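Glycine oxidase (Bacillus cereus ATCC 14579, PDB 7CYX) probably catalyses the FAD-dependent oxidation of glycine by oxygen to glyoxylate, ammonium and hydrogen peroxide, a reaction linked to thiamine diphosphate biosynthesis. Local coordinates at residues Val205-Phe219 against Tyr317-Thr331. Residues are numbered along the deposited sequence; the frame is centred on the assembly and turned at random.
Sequences VIAGGSWSTKLLSYF and YMGEHEEIKGLYACT. With FAD (flavin-adenine dinucleotide), chain C.
Phe219 lies across the hairpin formed by Tyr317-Thr331 and touches both of its arms. One face of its ring takes CD2 of the His321 imidazole, 3.7 Å above the plane and over its centre; the rings are inclined at 47° and do not lie flat on each other. The Phe219 CE1 lies 3.4 Å from Leu327 CD1 and 3.9 Å from Ala329 CB. His321 is itself fixed at both nitrogens: NE2 donates to Tyr218 O at 2.8 Å, leaving in the imidazole plane but arriving above the carbonyl plane, while ND1 accepts Glu323 N. With both bonds in the ring plane, the imidazole's rotation is set, and CG anti to the backbone N (chi1 -163°) places CD2 over the Phe219 face. Beneath this packing runs the sheet of the FAD-binding Rossmann-type domain, where strand 203-206 sits between strands 5-10 and 327-331. The join to 327-331 is parallel: Ile206 N bonds to Tyr328 O at 3.1 Å, and Cys330 N to Ile206 O. A classic beta bulge follows, with Cys330 and Thr331 both facing Tyr317. Thr331 then turns toward the loop after strand 203-206, its OG1 making a weak hydrogen bond with Ser212 OG. Its CG2 is pressed on the backbone at Gly208 and Gly209, 3.0 Å from Gly209 N, with chi1 at an unstaggered 28°, a closeness doubtful in detail. On the far side of that loop is the cofactor: Gly209 N approaches FAD C5B to 3.4 Å. Leu216 sends CD2 to Ala329 CB and CD1 to the Tyr317 ring, whose hydroxyl is bonded to Gly224 O.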
loop_
_atom_site.group_PDB
_atom_site.type_symbol
_atom_site.label_atom_id
_atom_site.label_comp_id
_atom_site.label_asym_id
_atom_site.label_seq_id
_atom_site.Cartn_x
_atom_site.Cartn_y
_atom_site.Cartn_z
ATOM N N VAL A 205 9.280 -24.002 13.863
ATOM C CA VAL A 205 9.747 -23.849 12.502
ATOM C C VAL A 205 10.854 -22.784 12.438
ATOM O O VAL A 205 10.664 -21.628 12.846
ATOM C CB VAL A 205 8.606 -23.492 11.543
ATOM C CG1 VAL A 205 9.099 -23.537 10.109
ATOM C CG2 VAL A 205 7.398 -24.399 11.740
ATOM N N ILE A 206 11.992 -23.196 11.874
ATOM C CA ILE A 206 13.144 -22.353 11.631
ATOM C C ILE A 206 12.955 -21.662 10.283
ATOM O O ILE A 206 13.144 -22.297 9.250
ATOM C CB ILE A 206 14.444 -23.183 11.654
ATOM C CG1 ILE A 206 14.657 -23.894 12.988
ATOM C CG2 ILE A 206 15.649 -22.323 11.312
ATOM C CD1 ILE A 206 15.818 -24.867 12.974
ATOM N N ALA A 207 12.618 -20.364 10.323
ATOM C CA ALA A 207 12.445 -19.522 9.160
ATOM C C ALA A 207 13.307 -18.257 9.282
ATOM O O ALA A 207 12.797 -17.141 9.133
ATOM C CB ALA A 207 10.985 -19.164 9.045
ATOM N N GLY A 208 14.606 -18.435 9.561
ATOM C CA GLY A 208 15.513 -17.347 9.966
ATOM C C GLY A 208 16.338 -16.779 8.818
ATOM O O GLY A 208 17.368 -16.142 9.043
ATOM N N GLY A 209 15.849 -16.933 7.591
ATOM C CA GLY A 209 16.578 -16.574 6.377
ATOM C C GLY A 209 18.071 -16.825 6.499
ATOM O O GLY A 209 18.480 -17.899 6.923
ATOM N N SER A 210 18.856 -15.778 6.196
ATOM C CA SER A 210 20.333 -15.774 6.201
ATOM C C SER A 210 20.955 -16.156 7.554
ATOM O O SER A 210 22.152 -16.391 7.606
ATOM C CB SER A 210 20.846 -14.423 5.775
ATOM O OG SER A 210 20.630 -14.198 4.390
ATOM N N TRP A 211 20.173 -16.213 8.637
ATOM C CA TRP A 211 20.682 -16.397 10.026
ATOM C C TRP A 211 20.332 -17.782 10.588
ATOM O O TRP A 211 20.535 -18.047 11.784
ATOM C CB TRP A 211 20.088 -15.303 10.932
ATOM C CG TRP A 211 20.526 -13.907 10.607
ATOM C CD1 TRP A 211 21.551 -13.229 11.192
ATOM C CD2 TRP A 211 19.962 -13.011 9.627
ATOM N NE1 TRP A 211 21.682 -11.985 10.638
ATOM C CE2 TRP A 211 20.711 -11.812 9.686
ATOM C CE3 TRP A 211 18.908 -13.092 8.708
ATOM C CZ2 TRP A 211 20.446 -10.719 8.855
ATOM C CZ3 TRP A 211 18.643 -12.012 7.892
ATOM C CH2 TRP A 211 19.403 -10.841 7.966
ATOM N N SER A 212 19.772 -18.662 9.750
ATOM C CA SER A 212 19.239 -19.946 10.229
ATOM C C SER A 212 20.345 -20.925 10.660
ATOM O O SER A 212 20.034 -21.878 11.342
ATOM C CB SER A 212 18.348 -20.603 9.187
ATOM O OG SER A 212 17.195 -19.817 8.931
ATOM N N THR A 213 21.601 -20.711 10.250
ATOM C CA THR A 213 22.646 -21.742 10.362
ATOM C C THR A 213 22.703 -22.382 11.764
ATOM O O THR A 213 22.653 -23.599 11.860
ATOM C CB THR A 213 24.011 -21.208 9.920
ATOM O OG1 THR A 213 23.920 -20.980 8.511
ATOM C CG2 THR A 213 25.140 -22.179 10.198
ATOM N N LYS A 214 22.860 -21.591 12.829
ATOM C CA LYS A 214 23.008 -22.154 14.200
ATOM C C LYS A 214 21.866 -23.128 14.528
ATOM O O LYS A 214 22.123 -24.193 15.009
ATOM C CB LYS A 214 23.059 -21.071 15.283
ATOM C CG LYS A 214 24.394 -20.940 16.011
ATOM C CD LYS A 214 24.829 -19.505 16.309
ATOM C CE LYS A 214 26.329 -19.299 16.159
ATOM N NZ LYS A 214 26.706 -17.866 16.222
ATOM N N LEU A 215 20.624 -22.719 14.275
ATOM C CA LEU A 215 19.432 -23.544 14.598
ATOM C C LEU A 215 19.340 -24.761 13.684
ATOM O O LEU A 215 18.768 -25.751 14.090
ATOM C CB LEU A 215 18.177 -22.686 14.473
ATOM C CG LEU A 215 18.031 -21.613 15.539
ATOM C CD1 LEU A 215 16.838 -20.736 15.247
ATOM C CD2 LEU A 215 17.912 -22.234 16.912
ATOM N N LEU A 216 19.990 -24.720 12.528
ATOM C CA LEU A 216 19.955 -25.853 11.576
ATOM C C LEU A 216 20.939 -26.951 12.003
ATOM O O LEU A 216 20.850 -28.042 11.445
ATOM C CB LEU A 216 20.294 -25.330 10.183
ATOM C CG LEU A 216 19.195 -24.543 9.487
ATOM C CD1 LEU A 216 19.672 -24.065 8.136
ATOM C CD2 LEU A 216 17.960 -25.395 9.321
ATOM N N SER A 217 21.806 -26.672 12.984
ATOM C CA SER A 217 22.795 -27.597 13.588
ATOM C C SER A 217 22.091 -28.813 14.184
ATOM O O SER A 217 22.637 -29.900 14.079
ATOM C CB SER A 217 23.595 -26.895 14.624
ATOM O OG SER A 217 24.649 -26.204 14.003
ATOM N N TYR A 218 20.889 -28.641 14.741
ATOM C CA TYR A 218 20.089 -29.775 15.263
ATOM C C TYR A 218 19.911 -30.813 14.150
ATOM O O TYR A 218 20.010 -31.985 14.450
ATOM C CB TYR A 218 18.794 -29.290 15.912
ATOM C CG TYR A 218 19.012 -28.545 17.201
ATOM C CD1 TYR A 218 19.278 -29.207 18.384
ATOM C CD2 TYR A 218 18.979 -27.166 17.235
ATOM C CE1 TYR A 218 19.495 -28.521 19.565
ATOM C CE2 TYR A 218 19.190 -26.465 18.406
ATOM C CZ TYR A 218 19.453 -27.144 19.573
ATOM O OH TYR A 218 19.667 -26.438 20.711
ATOM N N PHE A 219 19.618 -30.394 12.921
ATOM C CA PHE A 219 19.555 -31.339 11.786
ATOM C C PHE A 219 20.960 -31.869 11.494
ATOM O O PHE A 219 21.137 -33.075 11.576
ATOM C CB PHE A 219 18.988 -30.641 10.556
ATOM C CG PHE A 219 17.511 -30.389 10.638
ATOM C CD1 PHE A 219 17.024 -29.284 11.299
ATOM C CD2 PHE A 219 16.613 -31.271 10.076
ATOM C CE1 PHE A 219 15.665 -29.052 11.373
ATOM C CE2 PHE A 219 15.258 -31.032 10.141
ATOM C CZ PHE A 219 14.787 -29.930 10.801
ATOM N N TYR A 317 15.783 -25.759 2.729
ATOM C CA TYR A 317 15.462 -26.911 3.587
ATOM C C TYR A 317 14.017 -26.736 4.023
ATOM O O TYR A 317 13.714 -25.757 4.663
ATOM C CB TYR A 317 16.361 -26.936 4.814
ATOM C CG TYR A 317 17.817 -26.688 4.545
ATOM C CD1 TYR A 317 18.319 -25.411 4.563
ATOM C CD2 TYR A 317 18.692 -27.727 4.301
ATOM C CE1 TYR A 317 19.654 -25.169 4.339
ATOM C CE2 TYR A 317 20.033 -27.502 4.063
ATOM C CZ TYR A 317 20.517 -26.214 4.093
ATOM O OH TYR A 317 21.828 -25.938 3.884
ATOM N N MET A 318 13.153 -27.642 3.592
ATOM C CA MET A 318 11.714 -27.614 3.935
ATOM C C MET A 318 11.345 -28.999 4.458
ATOM O O MET A 318 11.155 -29.895 3.645
ATOM C CB MET A 318 10.892 -27.311 2.688
ATOM C CG MET A 318 11.451 -26.186 1.874
ATOM S SD MET A 318 10.148 -25.152 1.249
ATOM C CE MET A 318 10.026 -25.780 -0.418
ATOM N N GLY A 319 11.240 -29.149 5.773
ATOM C CA GLY A 319 11.000 -30.475 6.314
ATOM C C GLY A 319 11.069 -30.592 7.822
ATOM O O GLY A 319 11.349 -29.640 8.545
ATOM N N GLU A 320 10.763 -31.818 8.270
ATOM C CA GLU A 320 10.721 -32.248 9.659
ATOM C C GLU A 320 12.006 -33.032 9.970
ATOM O O GLU A 320 12.491 -33.789 9.130
ATOM C CB GLU A 320 9.465 -33.096 9.868
ATOM C CG GLU A 320 9.316 -33.671 11.263
ATOM C CD GLU A 320 7.917 -34.150 11.628
ATOM O OE1 GLU A 320 7.043 -34.246 10.720
ATOM O OE2 GLU A 320 7.692 -34.388 12.835
ATOM N N HIS A 321 12.558 -32.809 11.168
ATOM C CA HIS A 321 13.702 -33.559 11.698
ATOM C C HIS A 321 13.258 -35.005 11.919
ATOM O O HIS A 321 12.165 -35.248 12.457
ATOM C CB HIS A 321 14.194 -32.906 12.998
ATOM C CG HIS A 321 15.562 -33.302 13.447
ATOM N ND1 HIS A 321 15.862 -34.577 13.869
ATOM C CD2 HIS A 321 16.692 -32.580 13.606
ATOM C CE1 HIS A 321 17.127 -34.635 14.236
ATOM N NE2 HIS A 321 17.656 -33.423 14.086
ATOM N N GLU A 322 14.111 -35.953 11.525
ATOM C CA GLU A 322 13.731 -37.371 11.468
ATOM C C GLU A 322 13.584 -37.954 12.886
ATOM O O GLU A 322 12.842 -38.899 13.092
ATOM C CB GLU A 322 14.744 -38.150 10.618
ATOM C CG GLU A 322 14.110 -39.284 9.824
ATOM C CD GLU A 322 13.152 -38.854 8.720
ATOM O OE1 GLU A 322 13.632 -38.563 7.605
ATOM O OE2 GLU A 322 11.926 -38.797 8.975
ATOM N N GLU A 323 14.288 -37.376 13.863
ATOM C CA GLU A 323 14.359 -37.922 15.215
ATOM C C GLU A 323 13.606 -36.995 16.174
ATOM O O GLU A 323 12.627 -37.415 16.778
ATOM C CB GLU A 323 15.826 -38.122 15.606
ATOM C CG GLU A 323 16.047 -38.928 16.878
ATOM C CD GLU A 323 17.512 -39.132 17.248
ATOM O OE1 GLU A 323 17.781 -39.896 18.205
ATOM O OE2 GLU A 323 18.385 -38.518 16.582
ATOM N N ILE A 324 14.057 -35.736 16.274
ATOM C CA ILE A 324 13.500 -34.742 17.202
ATOM C C ILE A 324 12.121 -34.324 16.690
ATOM O O ILE A 324 12.007 -33.735 15.616
ATOM C CB ILE A 324 14.426 -33.524 17.352
ATOM C CG1 ILE A 324 15.873 -33.945 17.634
ATOM C CG2 ILE A 324 13.869 -32.584 18.417
ATOM C CD1 ILE A 324 16.877 -32.814 17.646
ATOM N N LYS A 325 11.082 -34.653 17.463
ATOM C CA LYS A 325 9.713 -34.510 16.995
ATOM C C LYS A 325 9.279 -33.057 17.205
ATOM O O LYS A 325 9.541 -32.462 18.257
ATOM C CB LYS A 325 8.778 -35.496 17.703
ATOM C CG LYS A 325 7.319 -35.438 17.256
ATOM C CD LYS A 325 7.081 -35.839 15.803
ATOM C CE LYS A 325 5.688 -35.501 15.311
ATOM N NZ LYS A 325 5.520 -34.043 15.096
ATOM N N GLY A 326 8.657 -32.504 16.163
ATOM C CA GLY A 326 8.112 -31.159 16.169
ATOM C C GLY A 326 9.112 -30.104 15.721
ATOM O O GLY A 326 8.807 -28.909 15.815
ATOM N N LEU A 327 10.297 -30.525 15.249
ATOM C CA LEU A 327 11.332 -29.587 14.821
ATOM C C LEU A 327 11.337 -29.548 13.285
ATOM O O LEU A 327 11.602 -30.550 12.620
ATOM C CB LEU A 327 12.668 -30.041 15.420
ATOM C CG LEU A 327 13.815 -29.028 15.548
ATOM C CD1 LEU A 327 14.970 -29.412 14.642
ATOM C CD2 LEU A 327 13.387 -27.592 15.289
ATOM N N TYR A 328 10.995 -28.378 12.741
ATOM C CA TYR A 328 10.830 -28.183 11.332
ATOM C C TYR A 328 11.804 -27.090 10.881
ATOM O O TYR A 328 12.266 -26.301 11.700
ATOM C CB TYR A 328 9.372 -27.824 10.992
ATOM C CG TYR A 328 8.340 -28.851 11.390
ATOM C CD1 TYR A 328 7.835 -28.862 12.673
ATOM C CD2 TYR A 328 7.867 -29.805 10.501
ATOM C CE1 TYR A 328 6.913 -29.806 13.088
ATOM C CE2 TYR A 328 6.929 -30.752 10.890
ATOM C CZ TYR A 328 6.444 -30.744 12.189
ATOM O OH TYR A 328 5.506 -31.625 12.639
ATOM N N ALA A 329 12.021 -27.022 9.560
ATOM C CA ALA A 329 12.909 -26.067 8.903
ATOM C C ALA A 329 12.262 -25.605 7.601
ATOM O O ALA A 329 11.620 -26.412 6.930
ATOM C CB ALA A 329 14.250 -26.711 8.619
ATOM N N CYS A 330 12.487 -24.333 7.249
ATOM C CA CYS A 330 11.953 -23.717 6.039
ATOM C C CYS A 330 12.729 -22.418 5.752
ATOM O O CYS A 330 12.235 -21.343 6.013
ATOM C CB CYS A 330 10.443 -23.489 6.165
ATOM S SG CYS A 330 9.621 -23.157 4.582
ATOM N N THR A 331 13.947 -22.557 5.196
ATOM C CA THR A 331 14.836 -21.437 4.827
ATOM C C THR A 331 15.855 -21.896 3.791
ATOM O O THR A 331 16.110 -23.067 3.668
ATOM C CB THR A 331 15.679 -20.887 5.987
ATOM O OG1 THR A 331 15.859 -21.978 6.888
ATOM C CG2 THR A 331 15.030 -19.708 6.672
HETATM P PA FAD C . 14.064 -12.940 5.658
HETATM O O1A FAD C . 13.082 -12.045 5.011
HETATM O O2A FAD C . 15.466 -12.419 5.804
HETATM O O5B FAD C . 13.428 -13.384 7.026
HETATM C C5B FAD C . 14.234 -13.923 8.022
HETATM C C4B FAD C . 13.760 -13.259 9.286
HETATM O O4B FAD C . 14.166 -14.061 10.379
HETATM C C3B FAD C . 14.383 -11.897 9.494
HETATM O O3B FAD C . 13.301 -10.948 9.625
HETATM C C2B FAD C . 15.187 -11.996 10.787
HETATM O O2B FAD C . 14.956 -10.866 11.638
HETATM C C1B FAD C . 14.576 -13.197 11.444
HETATM N N9A FAD C . 15.450 -13.949 12.341
HETATM C C8A FAD C . 16.632 -14.503 12.002
HETATM N N7A FAD C . 17.167 -15.142 13.059
HETATM C C5A FAD C . 16.291 -15.038 14.071
HETATM C C6A FAD C . 16.259 -15.505 15.455
HETATM N N6A FAD C . 17.316 -16.216 15.904
HETATM N N1A FAD C . 15.194 -15.159 16.225
HETATM C C2A FAD C . 14.194 -14.423 15.723
HETATM N N3A FAD C . 14.160 -13.956 14.453
HETATM C C4A FAD C . 15.161 -14.245 13.600
HETATM N N1 FAD C . 12.781 -13.271 -4.521
HETATM C C2 FAD C . 11.868 -13.464 -5.526
HETATM O O2 FAD C . 11.126 -14.467 -5.395
HETATM N N3 FAD C . 11.761 -12.630 -6.590
HETATM C C4 FAD C . 12.540 -11.529 -6.672
HETATM O O4 FAD C . 12.455 -10.695 -7.611
HETATM C C4X FAD C . 13.562 -11.291 -5.621
HETATM N N5 FAD C . 14.396 -10.246 -5.668
HETATM C C5X FAD C . 15.298 -10.037 -4.688
HETATM C C6 FAD C . 16.123 -8.928 -4.754
HETATM C C7 FAD C . 17.063 -8.704 -3.763
HETATM C C7M FAD C . 17.984 -7.499 -3.838
HETATM C C8 FAD C . 17.173 -9.617 -2.631
HETATM C C8M FAD C . 18.185 -9.382 -1.519
HETATM C C9 FAD C . 16.357 -10.700 -2.568
HETATM C C9A FAD C . 15.419 -10.959 -3.541
HETATM N N10 FAD C . 14.560 -12.064 -3.452
HETATM C C10 FAD C . 13.637 -12.248 -4.507
HETATM C "C1'" FAD C . 14.664 -13.094 -2.409
HETATM C "C2'" FAD C . 13.798 -12.991 -1.194
HETATM O "O2'" FAD C . 14.050 -11.714 -0.584
HETATM C "C3'" FAD C . 14.198 -14.116 -0.256
HETATM O "O3'" FAD C . 14.464 -15.363 -0.963
HETATM C "C4'" FAD C . 13.134 -14.183 0.847
HETATM O "O4'" FAD C . 12.884 -12.869 1.376
HETATM C "C5'" FAD C . 13.566 -15.017 2.021
HETATM O "O5'" FAD C . 12.616 -14.806 3.050
HETATM P P FAD C . 12.926 -15.331 4.521
HETATM O O1P FAD C . 13.521 -16.691 4.475
HETATM O O2P FAD C . 11.706 -15.043 5.354
HETATM O O3P FAD C . 14.175 -14.349 4.857
#